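Local coordinates for protein ADP-dependent (S)-NAD(P)H-hydrate dehydratase (Enterococcus faecalis, PDB 2R3B) that probably dehydrates the S-form of hydrated NADH and NADPH, using ADP and releasing AMP and phosphate, to repair damaged nicotinamide cofactors, at residues Asp26-Glu29 with Glu30-Gln34; Tyr274-Pro278 with Thr279-Gln283. One frame throughout, in Å; residues are numbered along the deposited sequence.

In the fold
From the N terminus the chain passes the short strand 21-22 and enters helix 25-31, where contact 1 covers nearly all of it and the turn-off into 32-34. Well over two hundred residues later, after helix 252-269, contact 2 forms where the loop 274-278 runs into helix 278-292. The two are local and in series, neither nested nor crossed, with centres about 22 Å apart and nearest atoms about 11 Å apart. Both rest on helix 252-269, and helix 278-292, opened by contact 2, later brings M289 and Y292 against contact 1. Between subunits they meet directly: Y274 OH bonds to T33 O of a neighbouring copy.

Contact 1. Residues Asp26-Glu29 with Glu30-Gln34; sequences DILE and EVITQ
E30 closes a turn on D26: its N donates to D26 O at 3.1 Å, and its CB lies 3.5 Å from the same oxygen. With CG anti to N (chi1 -180°) and the chain extended, the E30 carboxylate runs out past I27, whose side chain it crosses obliquely; OE1 stops 4.1 Å from I27 CD1. That oxygen's partner is R21, in a salt bridge. V31 comes next, its N bonded to I27 O at 3.0 Å, with the donor tilted 31° from the carbonyl plane. Its CG2, beside the backbone N, comes within 3.1 Å of I27 O and lies 4.2 Å from I27 CG1. I32 gives the last i to i+4 bond, to L28 O at 2.9 Å and the straightest of the three, with 162° at the hydrogen. Here the chain leaves helical torsions, yet I32 CD1 still reaches back to 4.3 Å from L28 CB. L28 and I32 also pack on helix 278-292, through Y292 and M289, while I27 and L28 lean on Y260 of helix 252-269. Helix 25-31 is thus amphipathic, with I27, L28 and V31 buried against exposed D26, E29 and E30; I32 extends the buried side just past its end, and the R21 bridge would offset the charge E30 carries beside I27.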
# COMPACT_ATOMS: atom_id res chain seq x y z
N ASP B 26 2.41 -7.70 -34.42
CA ASP B 26 3.41 -8.56 -34.96
C ASP B 26 4.75 -8.58 -34.13
O ASP B 26 5.39 -9.63 -33.94
CB ASP B 26 3.81 -8.10 -36.38
CG ASP B 26 3.01 -8.68 -37.46
OD1 ASP B 26 2.10 -9.49 -37.20
OD2 ASP B 26 3.34 -8.28 -38.60
N ILE B 27 5.19 -7.42 -33.68
CA ILE B 27 6.41 -7.34 -32.91
C ILE B 27 6.30 -8.08 -31.57
O ILE B 27 7.30 -8.63 -31.07
CB ILE B 27 6.81 -5.86 -32.72
CG1 ILE B 27 8.28 -5.75 -32.28
CG2 ILE B 27 5.87 -5.15 -31.75
CD1 ILE B 27 9.30 -6.17 -33.33
N LEU B 28 5.10 -8.10 -30.99
CA LEU B 28 4.87 -8.76 -29.72
C LEU B 28 4.92 -10.28 -29.91
O LEU B 28 5.49 -11.00 -29.11
CB LEU B 28 3.54 -8.31 -29.10
CG LEU B 28 3.36 -6.83 -28.77
CD1 LEU B 28 1.99 -6.63 -28.15
CD2 LEU B 28 4.49 -6.32 -27.84
N GLU B 29 4.35 -10.77 -31.01
CA GLU B 29 4.39 -12.19 -31.30
C GLU B 29 5.79 -12.70 -31.54
O GLU B 29 6.13 -13.81 -31.13
CB GLU B 29 3.46 -12.49 -32.52
CG GLU B 29 2.02 -12.22 -32.16
CD GLU B 29 1.08 -12.25 -33.34
OE1 GLU B 29 1.57 -12.32 -34.51
OE2 GLU B 29 -0.14 -12.19 -33.09
N GLU B 30 6.60 -11.87 -32.16
CA GLU B 30 7.97 -12.18 -32.48
C GLU B 30 8.80 -12.23 -31.21
O GLU B 30 9.55 -13.18 -31.01
CB GLU B 30 8.54 -11.12 -33.41
CG GLU B 30 9.99 -11.35 -33.82
CD GLU B 30 10.58 -10.31 -34.77
OE1 GLU B 30 9.83 -9.64 -35.53
OE2 GLU B 30 11.82 -10.17 -34.74
N VAL B 31 8.67 -11.21 -30.38
CA VAL B 31 9.57 -11.01 -29.21
C VAL B 31 9.18 -11.85 -27.99
O VAL B 31 10.05 -12.44 -27.34
CB VAL B 31 9.59 -9.49 -28.84
CG1 VAL B 31 10.33 -9.25 -27.50
CG2 VAL B 31 10.24 -8.68 -29.96
N ILE B 32 7.89 -11.89 -27.66
CA ILE B 32 7.45 -12.52 -26.43
C ILE B 32 7.30 -14.00 -26.69
O ILE B 32 6.37 -14.41 -27.35
CB ILE B 32 6.13 -11.96 -25.90
CG1 ILE B 32 6.27 -10.43 -25.68
CG2 ILE B 32 5.68 -12.71 -24.61
CD1 ILE B 32 4.95 -9.74 -25.34
N THR B 33 8.24 -14.77 -26.18
CA THR B 33 8.29 -16.20 -26.41
C THR B 33 7.69 -16.96 -25.23
O THR B 33 7.65 -16.48 -24.09
CB THR B 33 9.74 -16.64 -26.70
OG1 THR B 33 10.62 -16.14 -25.71
CG2 THR B 33 10.21 -16.10 -28.09
N GLN B 34 7.19 -18.16 -25.50
CA GLN B 34 6.79 -19.07 -24.44
C GLN B 34 8.01 -19.51 -23.66
O GLN B 34 8.99 -19.89 -24.25
CB GLN B 34 6.11 -20.31 -25.01
CG GLN B 34 4.65 -20.15 -25.28
CD GLN B 34 3.98 -21.49 -25.63
OE1 GLN B 34 2.76 -21.56 -25.76
NE2 GLN B 34 4.79 -22.55 -25.78

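Contact 2. Residues Tyr274-Pro278 with Thr279-Gln283; sequences YVVLP and TKISQ
The backbone swings from extended torsions at V276 and L277 into helical ones from P278 onward, and at the bend L277 O takes the N-H of K280 at 2.9 Å with the donor well above the carbonyl plane, 50° out of it.

Among the side chains, V276 and I281 meet across the bend, crossing at about a right angle. V276 CG1 touches I281 CG1 at 4.0 Å; in I281, CG1 is beside the backbone N (chi1 -64°), which turns the longer branch back toward the loop. L269 of helix 252-269 packs on both residues. K280 lays its CB 3.3 Å from L277 O, the oxygen its own N-H holds, and its CG comes within 4.3 Å of L277 CB. Its chain then bends at chi3 and carries NZ away to a salt bridge with D273. T279 packs on M62 and E65 of helix 57-70. The ring of P278 turns to T230, T233 and T236; its side chain lies about 7 Å from those of G234 and D235, predicted to bind AMP and (6S)-NADPHX respectively. Proline, with no N-H to give, fits the first turn of a helix, where that hydrogen is not called for.

P278 O receives two weak bonds, from I281 N at 3.1 Å and from S282 N at 3.4 Å, the second much the straighter at 164°. Two carbonyls thus serve three N-H groups at the start of helix 278-292, the pair on P278 only weakly, and the bridge from K280 to D273 ties the helix's first turn to the preceding loop by charge as well as by backbone bonds.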
# COMPACT_ATOMS: atom_id res chain seq x y z
N TYR B 274 -9.31 9.02 -18.41
CA TYR B 274 -8.91 10.31 -18.97
C TYR B 274 -7.39 10.51 -18.90
O TYR B 274 -6.76 10.91 -19.88
CB TYR B 274 -9.64 11.40 -18.23
CG TYR B 274 -9.45 12.78 -18.78
CD1 TYR B 274 -10.11 13.18 -19.94
CD2 TYR B 274 -8.60 13.68 -18.17
CE1 TYR B 274 -9.93 14.44 -20.48
CE2 TYR B 274 -8.44 14.97 -18.68
CZ TYR B 274 -9.12 15.35 -19.85
OH TYR B 274 -8.93 16.61 -20.36
N VAL B 275 -6.80 10.21 -17.74
CA VAL B 275 -5.35 10.09 -17.57
C VAL B 275 -5.09 8.64 -17.20
O VAL B 275 -5.85 8.02 -16.41
CB VAL B 275 -4.77 11.07 -16.53
CG1 VAL B 275 -5.25 10.73 -15.16
CG2 VAL B 275 -3.26 11.06 -16.55
N VAL B 276 -4.01 8.10 -17.80
CA VAL B 276 -3.61 6.73 -17.60
C VAL B 276 -2.48 6.72 -16.56
O VAL B 276 -1.38 7.16 -16.81
CB VAL B 276 -3.10 6.09 -18.89
CG1 VAL B 276 -2.63 4.65 -18.62
CG2 VAL B 276 -4.23 6.12 -19.99
N LEU B 277 -2.80 6.27 -15.37
CA LEU B 277 -1.80 6.19 -14.29
C LEU B 277 -0.73 5.22 -14.73
O LEU B 277 -1.03 4.08 -15.11
CB LEU B 277 -2.45 5.70 -13.00
CG LEU B 277 -3.45 6.57 -12.26
CD1 LEU B 277 -3.94 5.80 -11.02
CD2 LEU B 277 -2.89 7.95 -11.91
N PRO B 278 0.54 5.66 -14.72
CA PRO B 278 1.58 4.75 -15.24
C PRO B 278 1.68 3.38 -14.58
O PRO B 278 2.02 2.37 -15.23
CB PRO B 278 2.85 5.55 -15.00
CG PRO B 278 2.45 6.92 -15.09
CD PRO B 278 1.11 6.96 -14.38
N THR B 279 1.40 3.33 -13.28
CA THR B 279 1.41 2.07 -12.58
C THR B 279 0.34 1.10 -13.09
O THR B 279 0.54 -0.11 -12.99
CB THR B 279 1.25 2.26 -11.08
OG1 THR B 279 0.04 2.94 -10.84
CG2 THR B 279 2.41 3.09 -10.54
N LYS B 280 -0.75 1.61 -13.68
CA LYS B 280 -1.75 0.71 -14.30
C LYS B 280 -1.23 -0.01 -15.55
O LYS B 280 -1.65 -1.15 -15.83
CB LYS B 280 -3.04 1.44 -14.67
CG LYS B 280 -3.90 1.72 -13.49
CD LYS B 280 -5.23 2.35 -13.86
CE LYS B 280 -6.19 1.34 -14.52
NZ LYS B 280 -7.65 1.83 -14.66
N ILE B 281 -0.30 0.62 -16.28
CA ILE B 281 0.31 -0.04 -17.41
C ILE B 281 1.14 -1.19 -16.89
O ILE B 281 1.03 -2.31 -17.36
CB ILE B 281 1.19 0.90 -18.25
CG1 ILE B 281 0.30 2.00 -18.90
CG2 ILE B 281 1.99 0.10 -19.32
CD1 ILE B 281 1.11 3.15 -19.57
N SER B 282 1.96 -0.94 -15.88
CA SER B 282 2.78 -2.03 -15.30
C SER B 282 1.93 -3.21 -14.81
O SER B 282 2.28 -4.39 -15.02
CB SER B 282 3.64 -1.46 -14.17
OG SER B 282 4.54 -0.47 -14.73
N GLN B 283 0.84 -2.92 -14.10
CA GLN B 283 0.02 -3.97 -13.49
C GLN B 283 -0.66 -4.83 -14.55
O GLN B 283 -0.96 -5.98 -14.31
CB GLN B 283 -0.98 -3.34 -12.51
CG GLN B 283 -0.27 -2.82 -11.25
CD GLN B 283 -0.99 -1.70 -10.50
OE1 GLN B 283 -2.10 -1.24 -10.88
NE2 GLN B 283 -0.32 -1.20 -9.44